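Local coordinates for 11S globulin seed storage protein (PDB 3QAC) that probably serves as a seed storage protein, a bicupin nutrient reservoir laid down as a precursor and later cut into disulfide-linked acidic and basic chains, at residues Arg55-His60 / Gly242-Val247; Ser69-Ile74 / Asn168-Leu173; Asn80-Met85 / Trp149-Gly154; Phe181-Lys186 / Gly209-Gly214. All coordinates share one frame; numbering follows the deposited sequence.

Contact 1 (Arg55-His60 / Gly242-Val247); sequences RTIEPH and GNIVRV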
loop_
_atom_site.group_PDB
_atom_site.type_symbol
_atom_site.label_atom_id
_atom_site.label_comp_id
_atom_site.label_asym_id
_atom_site.label_seq_id
_atom_site.Cartn_x
_atom_site.Cartn_y
_atom_site.Cartn_z
ATOM N N ARG A 55 -24.111 1.505 -15.921
ATOM C CA ARG A 55 -24.633 2.590 -16.731
ATOM C C ARG A 55 -25.243 1.984 -17.956
ATOM O O ARG A 55 -24.653 1.100 -18.593
ATOM C CB ARG A 55 -23.553 3.581 -17.149
ATOM C CG ARG A 55 -22.783 4.211 -15.999
ATOM C CD ARG A 55 -21.860 5.308 -16.517
ATOM N NE ARG A 55 -21.015 5.867 -15.469
ATOM C CZ ARG A 55 -21.418 6.773 -14.575
ATOM N NH1 ARG A 55 -22.677 7.211 -14.571
ATOM N NH2 ARG A 55 -20.568 7.224 -13.664
ATOM N N THR A 56 -26.441 2.454 -18.265
ATOM C CA THR A 56 -27.126 2.080 -19.474
ATOM C C THR A 56 -27.204 3.332 -20.308
ATOM O O THR A 56 -27.876 4.291 -19.953
ATOM C CB THR A 56 -28.519 1.581 -19.150
ATOM O OG1 THR A 56 -28.409 0.416 -18.326
ATOM C CG2 THR A 56 -29.270 1.238 -20.422
ATOM N N ILE A 57 -26.463 3.340 -21.396
ATOM C CA ILE A 57 -26.422 4.490 -22.268
ATOM C C ILE A 57 -27.243 4.150 -23.493
ATOM O O ILE A 57 -26.896 3.233 -24.249
ATOM C CB ILE A 57 -24.989 4.775 -22.731
ATOM C CG1 ILE A 57 -24.052 4.874 -21.528
ATOM C CG2 ILE A 57 -24.943 6.033 -23.584
ATOM C CD1 ILE A 57 -22.609 5.082 -21.901
ATOM N N GLU A 58 -28.330 4.883 -23.684
ATOM C CA GLU A 58 -29.196 4.662 -24.837
ATOM C C GLU A 58 -28.441 4.926 -26.140
ATOM O O GLU A 58 -27.431 5.634 -26.140
ATOM C CB GLU A 58 -30.442 5.549 -24.747
ATOM C CG GLU A 58 -31.280 5.335 -23.494
ATOM C CD GLU A 58 -32.393 6.356 -23.381
ATOM O OE1 GLU A 58 -32.691 7.012 -24.407
ATOM O OE2 GLU A 58 -32.968 6.510 -22.276
ATOM N N PRO A 59 -28.914 4.344 -27.253
ATOM C CA PRO A 59 -28.296 4.643 -28.550
ATOM C C PRO A 59 -28.199 6.156 -28.775
ATOM O O PRO A 59 -29.103 6.909 -28.382
ATOM C CB PRO A 59 -29.259 4.000 -29.557
ATOM C CG PRO A 59 -29.912 2.900 -28.802
ATOM C CD PRO A 59 -29.999 3.351 -27.363
ATOM N N HIS A 60 -27.100 6.584 -29.393
ATOM C CA HIS A 60 -26.826 8.004 -29.621
ATOM C C HIS A 60 -26.621 8.791 -28.327
ATOM O O HIS A 60 -26.638 10.023 -28.335
ATOM C CB HIS A 60 -27.916 8.658 -30.472
ATOM C CG HIS A 60 -28.113 8.002 -31.800
ATOM N ND1 HIS A 60 -27.059 7.587 -32.588
ATOM C CD2 HIS A 60 -29.240 7.686 -32.482
ATOM C CE1 HIS A 60 -27.527 7.042 -33.696
ATOM N NE2 HIS A 60 -28.848 7.088 -33.656
ATOM N N GLY A 242 -28.367 15.875 -17.436
ATOM C CA GLY A 242 -27.751 14.882 -16.578
ATOM C C GLY A 242 -26.413 14.445 -17.152
ATOM O O GLY A 242 -25.856 15.160 -17.978
ATOM N N ASN A 243 -25.910 13.283 -16.733
ATOM C CA ASN A 243 -24.547 12.847 -17.098
ATOM C C ASN A 243 -24.446 12.106 -18.437
ATOM O O ASN A 243 -23.352 11.939 -18.992
ATOM C CB ASN A 243 -23.937 11.984 -15.991
ATOM C CG ASN A 243 -24.744 10.710 -15.727
ATOM O OD1 ASN A 243 -25.976 10.741 -15.648
ATOM N ND2 ASN A 243 -24.048 9.590 -15.578
ATOM N N ILE A 244 -25.579 11.646 -18.956
ATOM C CA ILE A 244 -25.576 10.962 -20.239
ATOM C C ILE A 244 -26.543 11.663 -21.172
ATOM O O ILE A 244 -27.761 11.566 -21.008
ATOM C CB ILE A 244 -25.958 9.491 -20.083
ATOM C CG1 ILE A 244 -25.132 8.863 -18.958
ATOM C CG2 ILE A 244 -25.798 8.739 -21.405
ATOM C CD1 ILE A 244 -25.609 7.513 -18.540
ATOM N N VAL A 245 -25.983 12.360 -22.152
ATOM C CA VAL A 245 -26.752 13.243 -23.010
ATOM C C VAL A 245 -26.972 12.681 -24.412
ATOM O O VAL A 245 -26.209 11.839 -24.887
ATOM C CB VAL A 245 -26.059 14.601 -23.139
ATOM C CG1 VAL A 245 -25.828 15.201 -21.766
ATOM C CG2 VAL A 245 -24.749 14.443 -23.899
ATOM N N ARG A 246 -28.024 13.164 -25.065
ATOM C CA ARG A 246 -28.394 12.711 -26.401
ATOM C C ARG A 246 -27.756 13.566 -27.494
ATOM O O ARG A 246 -27.735 14.789 -27.401
ATOM C CB ARG A 246 -29.917 12.705 -26.562
ATOM C CG ARG A 246 -30.406 12.263 -27.942
ATOM C CD ARG A 246 -31.880 11.865 -27.896
ATOM N NE ARG A 246 -32.143 10.865 -26.857
ATOM C CZ ARG A 246 -33.044 10.997 -25.881
ATOM N NH1 ARG A 246 -33.799 12.092 -25.798
ATOM N NH2 ARG A 246 -33.196 10.023 -24.987
ATOM N N VAL A 247 -27.230 12.912 -28.523
ATOM C CA VAL A 247 -26.646 13.623 -29.647
ATOM C C VAL A 247 -27.392 13.313 -30.942
ATOM O O VAL A 247 -27.894 12.204 -31.137
ATOM C CB VAL A 247 -25.155 13.283 -29.797
ATOM C CG1 VAL A 247 -24.612 12.746 -28.481
ATOM C CG2 VAL A 247 -24.942 12.270 -30.902
#
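Ile-57 and Ile-244 meet where the two antiparallel sheets of the first cupin β-barrel face each other. Ile-57 ends strand 51-57 of one sheet; Ile-244 begins the short strand 244-246, which pairs with strand 61-68 of the other. Their CG2 methyls touch at 3.6 Å and the side chains cross at about a right angle. In both residues CG2 lies anti to the backbone N, which brings the two methyls together, while the CG1 branch of Ile-244 runs on toward Thr-56 O. Branched, apolar isoleucine suits a strand facing the barrel interior, and Leu-63 packs on Ile-244 as well.

Charge pairing holds the outer side. Arg-246, bent at chi3, presents the edge of its guanidinium, and NH2 donates to Glu-58 OE1 at 3.1 Å. The carboxylate is met on its syn side but 31° out of its plane, and with an N-H...O angle of 140° this salt bridge is not straight.

At the other end two donors adjoin without bonding: Arg-55 NH1 and Asn-243 ND2 are 2.9 Å apart. Both turn to outside acceptors: Thr-35 OG1 takes a bond from ND2 and a weak one from NH1, Tyr-182 OH another from ND2, and Arg-55 NH2 pairs with Glu-190.

One backbone bond joins the segments, from Val-247 N to His-60 O (3.0 Å, 161°), and Val-247 CG1 rests 3.4 Å from that same His-60 O.

Contact 2 (Ser69-Ile74 / Asn168-Leu173); sequences SAPELI and NHANQL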
loop_
_atom_site.group_PDB
_atom_site.type_symbol
_atom_site.label_atom_id
_atom_site.label_comp_id
_atom_site.label_asym_id
_atom_site.label_seq_id
_atom_site.Cartn_x
_atom_site.Cartn_y
_atom_site.Cartn_z
ATOM N N SER A 69 -11.173 9.537 -8.779
ATOM C CA SER A 69 -9.887 9.325 -8.140
ATOM C C SER A 69 -9.551 7.850 -8.007
ATOM O O SER A 69 -8.404 7.504 -7.759
ATOM C CB SER A 69 -9.891 9.957 -6.749
ATOM O OG SER A 69 -10.907 9.364 -5.964
ATOM N N ALA A 70 -10.544 6.977 -8.154
ATOM C CA ALA A 70 -10.289 5.529 -8.107
ATOM C C ALA A 70 -10.191 4.889 -9.500
ATOM O O ALA A 70 -10.874 5.322 -10.425
ATOM C CB ALA A 70 -11.360 4.833 -7.299
ATOM N N PRO A 71 -9.358 3.837 -9.645
ATOM C CA PRO A 71 -9.282 3.096 -10.907
ATOM C C PRO A 71 -10.575 2.318 -11.080
ATOM O O PRO A 71 -11.223 1.993 -10.087
ATOM C CB PRO A 71 -8.141 2.087 -10.674
ATOM C CG PRO A 71 -7.577 2.376 -9.332
ATOM C CD PRO A 71 -8.587 3.181 -8.580
ATOM N N GLU A 72 -10.937 2.009 -12.315
ATOM C CA GLU A 72 -12.168 1.291 -12.570
ATOM C C GLU A 72 -11.893 0.141 -13.487
ATOM O O GLU A 72 -11.034 0.219 -14.352
ATOM C CB GLU A 72 -13.182 2.181 -13.267
ATOM C CG GLU A 72 -13.480 3.474 -12.568
ATOM C CD GLU A 72 -14.540 4.223 -13.302
ATOM O OE1 GLU A 72 -14.408 4.353 -14.534
ATOM O OE2 GLU A 72 -15.525 4.645 -12.666
ATOM N N LEU A 73 -12.659 -0.911 -13.285
ATOM C CA LEU A 73 -12.673 -2.072 -14.124
ATOM C C LEU A 73 -14.059 -2.081 -14.708
ATOM O O LEU A 73 -15.049 -2.115 -13.970
ATOM C CB LEU A 73 -12.464 -3.313 -13.272
ATOM C CG LEU A 73 -11.488 -4.337 -13.824
ATOM C CD1 LEU A 73 -10.198 -3.640 -14.229
ATOM C CD2 LEU A 73 -11.224 -5.396 -12.778
ATOM N N ILE A 74 -14.135 -2.043 -16.028
ATOM C CA ILE A 74 -15.402 -1.931 -16.723
ATOM C C ILE A 74 -15.677 -3.174 -17.570
ATOM O O ILE A 74 -14.838 -3.613 -18.350
ATOM C CB ILE A 74 -15.387 -0.711 -17.628
ATOM C CG1 ILE A 74 -14.996 0.528 -16.811
ATOM C CG2 ILE A 74 -16.731 -0.542 -18.284
ATOM C CD1 ILE A 74 -14.511 1.704 -17.603
ATOM N N ASN A 168 -8.293 1.297 -3.633
ATOM C CA ASN A 168 -7.027 1.213 -4.365
ATOM C C ASN A 168 -6.039 2.210 -3.796
ATOM O O ASN A 168 -6.411 3.341 -3.496
ATOM C CB ASN A 168 -7.248 1.517 -5.855
ATOM C CG ASN A 168 -6.153 0.911 -6.761
ATOM O OD1 ASN A 168 -5.132 1.538 -7.042
ATOM N ND2 ASN A 168 -6.389 -0.300 -7.226
ATOM N N HIS A 169 -4.782 1.796 -3.673
ATOM C CA HIS A 169 -3.683 2.706 -3.349
ATOM C C HIS A 169 -3.718 3.957 -4.225
ATOM O O HIS A 169 -3.314 5.035 -3.793
ATOM C CB HIS A 169 -2.335 2.005 -3.552
ATOM C CG HIS A 169 -1.884 1.964 -4.986
ATOM N ND1 HIS A 169 -2.339 1.020 -5.888
ATOM C CD2 HIS A 169 -1.027 2.761 -5.672
ATOM C CE1 HIS A 169 -1.774 1.234 -7.067
ATOM N NE2 HIS A 169 -0.980 2.287 -6.965
ATOM N N ALA A 170 -4.212 3.816 -5.451
ATOM C CA ALA A 170 -4.276 4.960 -6.362
ATOM C C ALA A 170 -5.276 6.036 -5.921
ATOM O O ALA A 170 -5.102 7.206 -6.232
ATOM C CB ALA A 170 -4.570 4.502 -7.786
ATOM N N ASN A 171 -6.336 5.635 -5.226
ATOM C CA ASN A 171 -7.295 6.596 -4.698
ATOM C C ASN A 171 -6.808 7.199 -3.383
ATOM O O ASN A 171 -6.742 6.509 -2.369
ATOM C CB ASN A 171 -8.675 5.965 -4.477
ATOM C CG ASN A 171 -9.647 6.935 -3.774
ATOM O OD1 ASN A 171 -9.601 8.141 -3.997
ATOM N ND2 ASN A 171 -10.493 6.408 -2.907
ATOM N N GLN A 172 -6.466 8.483 -3.405
ATOM C CA GLN A 172 -5.972 9.138 -2.203
ATOM C C GLN A 172 -7.021 10.061 -1.548
ATOM O O GLN A 172 -6.718 10.790 -0.615
ATOM C CB GLN A 172 -4.670 9.881 -2.505
ATOM C CG GLN A 172 -3.568 8.963 -3.083
ATOM C CD GLN A 172 -2.197 9.621 -3.077
ATOM O OE1 GLN A 172 -1.187 9.017 -3.447
ATOM N NE2 GLN A 172 -2.161 10.865 -2.677
ATOM N N LEU A 173 -8.246 10.037 -2.057
ATOM C CA LEU A 173 -9.343 10.775 -1.435
ATOM C C LEU A 173 -10.056 9.836 -0.472
ATOM O O LEU A 173 -9.475 8.874 -0.029
ATOM C CB LEU A 173 -10.304 11.298 -2.494
ATOM C CG LEU A 173 -9.661 12.247 -3.513
ATOM C CD1 LEU A 173 -10.582 12.488 -4.706
ATOM C CD2 LEU A 173 -9.287 13.554 -2.850
#
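Two torsions bring Ser-69 and Asn-171 together: OG of Ser-69 stands between its own N and carbonyl carbon (chi1 60°), while CG of Asn-171 swings opposite its backbone N (chi1 174°) and carries OD1 to the serine. OG donates to OD1 at 2.7 Å from above the amide plane. From the opposite face Leu-173 N reaches the same OD1 at 3.0 Å, closing an Asx turn, so two donors grip this buried oxygen between them. Serine is small enough to fit here, and its CB is pressed tightly on Leu-173 CD1 at 3.3 Å.

A second Asx turn lies at Asn-168. Asn-168 OD1 accepts from Ala-170 N (2.9 Å) inside a type I turn that runs to Asn-171. The ring of Pro-71 lies against this amide, its CG 3.3 Å from Asn-168 CG, and also meets Ala-170 CB. Asn-168 ND2 is held from outside by Asp-165 and the carbonyl of Leu-321.

Past Pro-71 the chain enters strand 72-78, which runs between strands 158-164 and 138-142. Helix 318-321 of the second cupin half touches Pro-71, and Pro-381 and Asn-383 of a neighbouring subunit pack on Leu-173 and Ser-69.

Contact 3 (Asn80-Met85 / Trp149-Gly154); sequences NGITGM and WAYNNG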
loop_
_atom_site.group_PDB
_atom_site.type_symbol
_atom_site.label_atom_id
_atom_site.label_comp_id
_atom_site.label_asym_id
_atom_site.label_seq_id
_atom_site.Cartn_x
_atom_site.Cartn_y
_atom_site.Cartn_z
ATOM N N ASN A 80 -22.308 -2.006 -28.123
ATOM C CA ASN A 80 -21.009 -1.521 -28.513
ATOM C C ASN A 80 -21.067 -0.008 -28.607
ATOM O O ASN A 80 -22.142 0.601 -28.576
ATOM C CB ASN A 80 -20.550 -2.138 -29.835
ATOM C CG ASN A 80 -21.708 -2.536 -30.728
ATOM O OD1 ASN A 80 -22.407 -1.681 -31.289
ATOM N ND2 ASN A 80 -21.921 -3.846 -30.867
ATOM N N GLY A 81 -19.893 0.593 -28.706
ATOM C CA GLY A 81 -19.773 2.030 -28.735
ATOM C C GLY A 81 -18.301 2.348 -28.738
ATOM O O GLY A 81 -17.459 1.503 -29.074
ATOM N N ILE A 82 -17.989 3.572 -28.357
ATOM C CA ILE A 82 -16.617 4.004 -28.324
ATOM C C ILE A 82 -16.387 4.806 -27.071
ATOM O O ILE A 82 -17.275 5.504 -26.582
ATOM C CB ILE A 82 -16.282 4.885 -29.520
ATOM C CG1 ILE A 82 -17.223 6.092 -29.553
ATOM C CG2 ILE A 82 -16.376 4.091 -30.809
ATOM C CD1 ILE A 82 -16.819 7.153 -30.550
ATOM N N THR A 83 -15.178 4.691 -26.547
ATOM C CA THR A 83 -14.778 5.478 -25.409
ATOM C C THR A 83 -13.546 6.276 -25.791
ATOM O O THR A 83 -12.617 5.749 -26.410
ATOM C CB THR A 83 -14.491 4.593 -24.180
ATOM O OG1 THR A 83 -14.046 5.418 -23.099
ATOM C CG2 THR A 83 -13.431 3.555 -24.492
ATOM N N GLY A 84 -13.557 7.557 -25.446
ATOM C CA GLY A 84 -12.368 8.367 -25.563
ATOM C C GLY A 84 -11.700 8.548 -24.209
ATOM O O GLY A 84 -12.308 9.030 -23.259
ATOM N N MET A 85 -10.433 8.163 -24.128
ATOM C CA MET A 85 -9.630 8.408 -22.944
ATOM C C MET A 85 -8.673 9.574 -23.183
ATOM O O MET A 85 -7.926 9.575 -24.156
ATOM C CB MET A 85 -8.843 7.155 -22.630
ATOM C CG MET A 85 -9.065 6.607 -21.270
ATOM S SD MET A 85 -8.709 4.864 -21.412
ATOM C CE MET A 85 -10.056 4.453 -22.499
ATOM N N TRP A 149 -14.894 9.776 -21.705
ATOM C CA TRP A 149 -16.289 9.851 -22.081
ATOM C C TRP A 149 -16.598 8.603 -22.883
ATOM O O TRP A 149 -15.695 7.931 -23.382
ATOM C CB TRP A 149 -16.549 11.104 -22.909
ATOM C CG TRP A 149 -15.619 11.219 -24.058
ATOM C CD1 TRP A 149 -14.416 11.852 -24.076
ATOM C CD2 TRP A 149 -15.806 10.676 -25.366
ATOM N NE1 TRP A 149 -13.845 11.750 -25.313
ATOM C CE2 TRP A 149 -14.677 11.028 -26.128
ATOM C CE3 TRP A 149 -16.825 9.933 -25.971
ATOM C CZ2 TRP A 149 -14.523 10.653 -27.458
ATOM C CZ3 TRP A 149 -16.671 9.559 -27.307
ATOM C CH2 TRP A 149 -15.527 9.924 -28.032
ATOM N N ALA A 150 -17.872 8.269 -22.980
ATOM C CA ALA A 150 -18.277 7.129 -23.786
ATOM C C ALA A 150 -19.468 7.521 -24.639
ATOM O O ALA A 150 -20.235 8.433 -24.295
ATOM C CB ALA A 150 -18.615 5.952 -22.908
ATOM N N TYR A 151 -19.622 6.831 -25.757
ATOM C CA TYR A 151 -20.740 7.096 -26.640
ATOM C C TYR A 151 -21.247 5.810 -27.259
ATOM O O TYR A 151 -20.463 4.975 -27.728
ATOM C CB TYR A 151 -20.335 8.088 -27.722
ATOM C CG TYR A 151 -21.370 8.257 -28.802
ATOM C CD1 TYR A 151 -22.497 9.043 -28.592
ATOM C CD2 TYR A 151 -21.225 7.624 -30.034
ATOM C CE1 TYR A 151 -23.452 9.196 -29.582
ATOM C CE2 TYR A 151 -22.169 7.776 -31.027
ATOM C CZ TYR A 151 -23.279 8.564 -30.796
ATOM O OH TYR A 151 -24.214 8.723 -31.785
ATOM N N ASN A 152 -22.561 5.644 -27.248
ATOM C CA ASN A 152 -23.143 4.468 -27.865
ATOM C C ASN A 152 -23.471 4.725 -29.328
ATOM O O ASN A 152 -24.473 5.345 -29.654
ATOM C CB ASN A 152 -24.381 3.999 -27.123
ATOM C CG ASN A 152 -24.960 2.735 -27.721
ATOM O OD1 ASN A 152 -24.403 2.172 -28.670
ATOM N ND2 ASN A 152 -26.084 2.276 -27.169
ATOM N N ASN A 153 -22.612 4.240 -30.210
ATOM C CA ASN A 153 -22.830 4.404 -31.634
ATOM C C ASN A 153 -23.485 3.168 -32.223
ATOM O O ASN A 153 -23.540 2.998 -33.438
ATOM C CB ASN A 153 -21.521 4.740 -32.344
ATOM C CG ASN A 153 -20.540 3.578 -32.362
ATOM O OD1 ASN A 153 -19.484 3.656 -33.005
ATOM N ND2 ASN A 153 -20.882 2.495 -31.667
ATOM N N GLY A 154 -23.983 2.309 -31.345
ATOM C CA GLY A 154 -24.661 1.097 -31.754
ATOM C C GLY A 154 -26.168 1.236 -31.704
ATOM O O GLY A 154 -26.698 2.330 -31.514
HETATM O O HOH W 1 -25.015 -0.308 -28.441
#
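An antiparallel strand pair, 80-86 beside 147-151, places Gly-84 against the indole of Trp-149 and Ile-82 beside Tyr-151. Gly-84 and Trp-149 form one hydrogen-bonded pair, exchanging N-H and carbonyl both ways. Ile-82 and Tyr-151 form the next, with Ile-82 O accepting from Tyr-151 N at 2.8 Å. Between them Thr-83 and Ala-150 are a non-hydrogen-bonded pair, yet threonine adds a bond of its own: OG1, anti to the backbone N (chi1 178°), donates to Trp-149 O at 3.0 Å. Gly-84 N reaches that oxygen from the opposite face of its carbonyl plane.

Because Gly-84 has no side chain, the tryptophan can fold back over its partner strand. Gly-84 CA makes a CH-pi contact 3.9 Å from the centroid of the five-membered ring, 28° off its normal. Ile-82 CD1 meets the edge of the same indole, 4.0 Å from CH2. This apolar layer belongs to the curled sheet of the first cupin barrel that holds strands 61-68, 80-86, 131-135 and 147-151; Leu-62, Pro-65 and Ile-131 of that sheet also touch the indole, and Leu-421 of a neighbouring subunit packs on it too.

Beyond Tyr-151 the strand gives way to an Asx turn. Asn-152 OD1 accepts from Gly-154 N at 2.7 Å, and a water that takes the N-H of Asn-80 lies 2.6 Å from this OD1. Asn-152 ND2 bonds to the carbonyls of Gln-156 and Ile-57.

Contact 4 (Phe181-Lys186 / Gly209-Gly214); sequences FYLAGK and GNIFRG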
loop_
_atom_site.group_PDB
_atom_site.type_symbol
_atom_site.label_atom_id
_atom_site.label_comp_id
_atom_site.label_asym_id
_atom_site.label_seq_id
_atom_site.Cartn_x
_atom_site.Cartn_y
_atom_site.Cartn_z
ATOM N N PHE A 181 -15.636 13.544 -10.705
ATOM C CA PHE A 181 -15.562 14.901 -11.219
ATOM C C PHE A 181 -15.988 14.874 -12.686
ATOM O O PHE A 181 -15.438 14.110 -13.475
ATOM C CB PHE A 181 -14.128 15.433 -11.130
ATOM C CG PHE A 181 -13.512 15.369 -9.748
ATOM C CD1 PHE A 181 -13.245 16.529 -9.042
ATOM C CD2 PHE A 181 -13.168 14.156 -9.177
ATOM C CE1 PHE A 181 -12.657 16.487 -7.785
ATOM C CE2 PHE A 181 -12.578 14.104 -7.923
ATOM C CZ PHE A 181 -12.317 15.277 -7.226
ATOM N N TYR A 182 -16.976 15.691 -13.046
ATOM C CA TYR A 182 -17.406 15.801 -14.442
ATOM C C TYR A 182 -16.846 17.050 -15.101
ATOM O O TYR A 182 -16.575 18.065 -14.441
ATOM C CB TYR A 182 -18.932 15.798 -14.571
ATOM C CG TYR A 182 -19.548 14.421 -14.567
ATOM C CD1 TYR A 182 -19.876 13.787 -13.383
ATOM C CD2 TYR A 182 -19.787 13.753 -15.745
ATOM C CE1 TYR A 182 -20.447 12.523 -13.379
ATOM C CE2 TYR A 182 -20.347 12.491 -15.755
ATOM C CZ TYR A 182 -20.684 11.877 -14.572
ATOM O OH TYR A 182 -21.245 10.609 -14.591
ATOM N N LEU A 183 -16.683 16.956 -16.415
ATOM C CA LEU A 183 -16.052 18.008 -17.194
ATOM C C LEU A 183 -17.071 18.773 -18.017
ATOM O O LEU A 183 -16.711 19.643 -18.801
ATOM C CB LEU A 183 -15.003 17.389 -18.105
ATOM C CG LEU A 183 -13.748 17.085 -17.304
ATOM C CD1 LEU A 183 -12.809 16.174 -18.069
ATOM C CD2 LEU A 183 -13.087 18.410 -16.969
ATOM N N ALA A 184 -18.338 18.429 -17.838
ATOM C CA ALA A 184 -19.419 19.053 -18.584
ATOM C C ALA A 184 -20.756 18.704 -17.941
ATOM O O ALA A 184 -20.863 17.730 -17.199
ATOM C CB ALA A 184 -19.393 18.587 -20.059
ATOM N N GLY A 185 -21.774 19.502 -18.228
ATOM C CA GLY A 185 -23.123 19.214 -17.778
ATOM C C GLY A 185 -23.387 19.623 -16.343
ATOM O O GLY A 185 -22.584 20.309 -15.712
ATOM N N LYS A 186 -24.532 19.204 -15.827
ATOM C CA LYS A 186 -24.856 19.436 -14.430
ATOM C C LYS A 186 -25.359 18.122 -13.841
ATOM O O LYS A 186 -26.543 17.980 -13.545
ATOM C CB LYS A 186 -25.909 20.534 -14.296
ATOM C CG LYS A 186 -26.057 21.074 -12.879
ATOM C CD LYS A 186 -27.337 21.906 -12.722
ATOM C CE LYS A 186 -27.688 22.164 -11.238
ATOM N NZ LYS A 186 -28.689 21.216 -10.642
ATOM N N GLY A 209 -22.415 20.980 -9.618
ATOM C CA GLY A 209 -22.216 20.902 -11.056
ATOM C C GLY A 209 -20.880 20.289 -11.445
ATOM O O GLY A 209 -20.210 19.685 -10.603
ATOM N N ASN A 210 -20.507 20.441 -12.722
ATOM C CA ASN A 210 -19.229 19.959 -13.253
ATOM C C ASN A 210 -18.104 20.886 -12.803
ATOM O O ASN A 210 -18.367 21.992 -12.336
ATOM C CB ASN A 210 -19.270 19.851 -14.787
ATOM C CG ASN A 210 -19.120 21.205 -15.478
ATOM O OD1 ASN A 210 -18.087 21.857 -15.361
ATOM N ND2 ASN A 210 -20.146 21.621 -16.213
ATOM N N ILE A 211 -16.856 20.452 -12.935
ATOM C CA ILE A 211 -15.777 21.195 -12.289
ATOM C C ILE A 211 -15.677 22.632 -12.775
ATOM O O ILE A 211 -15.243 23.511 -12.033
ATOM C CB ILE A 211 -14.402 20.516 -12.420
ATOM C CG1 ILE A 211 -13.910 20.553 -13.861
ATOM C CG2 ILE A 211 -14.454 19.103 -11.885
ATOM C CD1 ILE A 211 -12.536 19.979 -13.995
ATOM N N PHE A 212 -16.078 22.870 -14.020
ATOM C CA PHE A 212 -16.001 24.210 -14.586
ATOM C C PHE A 212 -16.925 25.162 -13.847
ATOM O O PHE A 212 -16.568 26.316 -13.626
ATOM C CB PHE A 212 -16.305 24.195 -16.079
ATOM C CG PHE A 212 -15.243 23.526 -16.897
ATOM C CD1 PHE A 212 -15.546 22.452 -17.708
ATOM C CD2 PHE A 212 -13.931 23.958 -16.826
ATOM C CE1 PHE A 212 -14.560 21.830 -18.456
ATOM C CE2 PHE A 212 -12.946 23.341 -17.559
ATOM C CZ PHE A 212 -13.261 22.272 -18.377
ATOM N N ARG A 213 -18.101 24.677 -13.456
ATOM C CA ARG A 213 -19.024 25.496 -12.686
ATOM C C ARG A 213 -18.318 26.124 -11.484
ATOM O O ARG A 213 -18.703 27.187 -11.002
ATOM C CB ARG A 213 -20.236 24.679 -12.218
ATOM C CG ARG A 213 -20.781 25.136 -10.865
ATOM C CD ARG A 213 -22.290 24.993 -10.746
ATOM N NE ARG A 213 -22.769 25.609 -9.506
ATOM C CZ ARG A 213 -24.051 25.704 -9.150
ATOM N NH1 ARG A 213 -25.002 25.223 -9.941
ATOM N NH2 ARG A 213 -24.378 26.282 -7.998
ATOM N N GLY A 214 -17.267 25.467 -11.011
ATOM C CA GLY A 214 -16.567 25.948 -9.836
ATOM C C GLY A 214 -15.741 27.199 -10.075
ATOM O O GLY A 214 -15.526 28.000 -9.167
HETATM O O HOH W 2 -18.259 17.332 -10.962
#
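The ring of Phe-212 turns its edge to the carbonyl of Leu-183, CE1 lying 3.1 Å from Leu-183 O, an approach that suits the weakly positive hydrogens of a phenyl rim. Tyr-430 of a neighbouring subunit gives the same oxygen a hydrogen bond. At the edge of the Phe-181 ring sits Ile-211 CG2, and this ring meets that of Phe-67 with nearly parallel planes. The third flat group, the amide of Asn-210, sends ND2 to Gly-185 O at 2.8 Å, along a lone pair of the carbonyl and within its plane. Leu-234 O is a further acceptor for ND2.

The other end of that amide turns the chain. With chi1 at 78° the amide folds back over its own backbone, and Asn-210 OD1 meets Phe-212 N at 2.6 Å. This is an Asx turn, and it opens residues 211-214, helical in phi and psi, which precede helix 217-224. Asparagine suits the place because one group can accept from its own chain and donate across the contact. The segment thereby docks where strand 180-182, paired with strand 61-68 in the first cupin barrel, runs out into loop.

Ile-211 N donates to Tyr-182 O at 2.8 Å in a nearly straight bond (171°), while a water bridges Tyr-182 N and Gly-209 O. Leu-183 and Ile-211 run alongside each other in the same direction, their CD2 and CD1 methyls tight at 3.4 Å. Gly-185 has positive phi (81°), a conformation that glycine adopts readily.

Overall arrangement
All four contacts gather in the first cupin half of the chain. Contact 1 spans the longest loop and encloses the others: contact 3 is nested within contact 2, and contact 4 follows them in series. Contacts 1 and 3 are neighbours, their centres about 10 Å apart, joined by the bonds from His-60 N to Asn-152 O and between His-60 ND1 and Tyr-151 OH. Contact 4, centred about 17 Å from contact 1, reaches the same curled sheet as contacts 1 and 3. Contact 2 meets contact 4 through Leu-173 and Phe-181. All four touch a second subunit, contact 4 with ten residues, contact 2 with five, the others with one each, so contacts 4 and 2 probably contribute most to assembly.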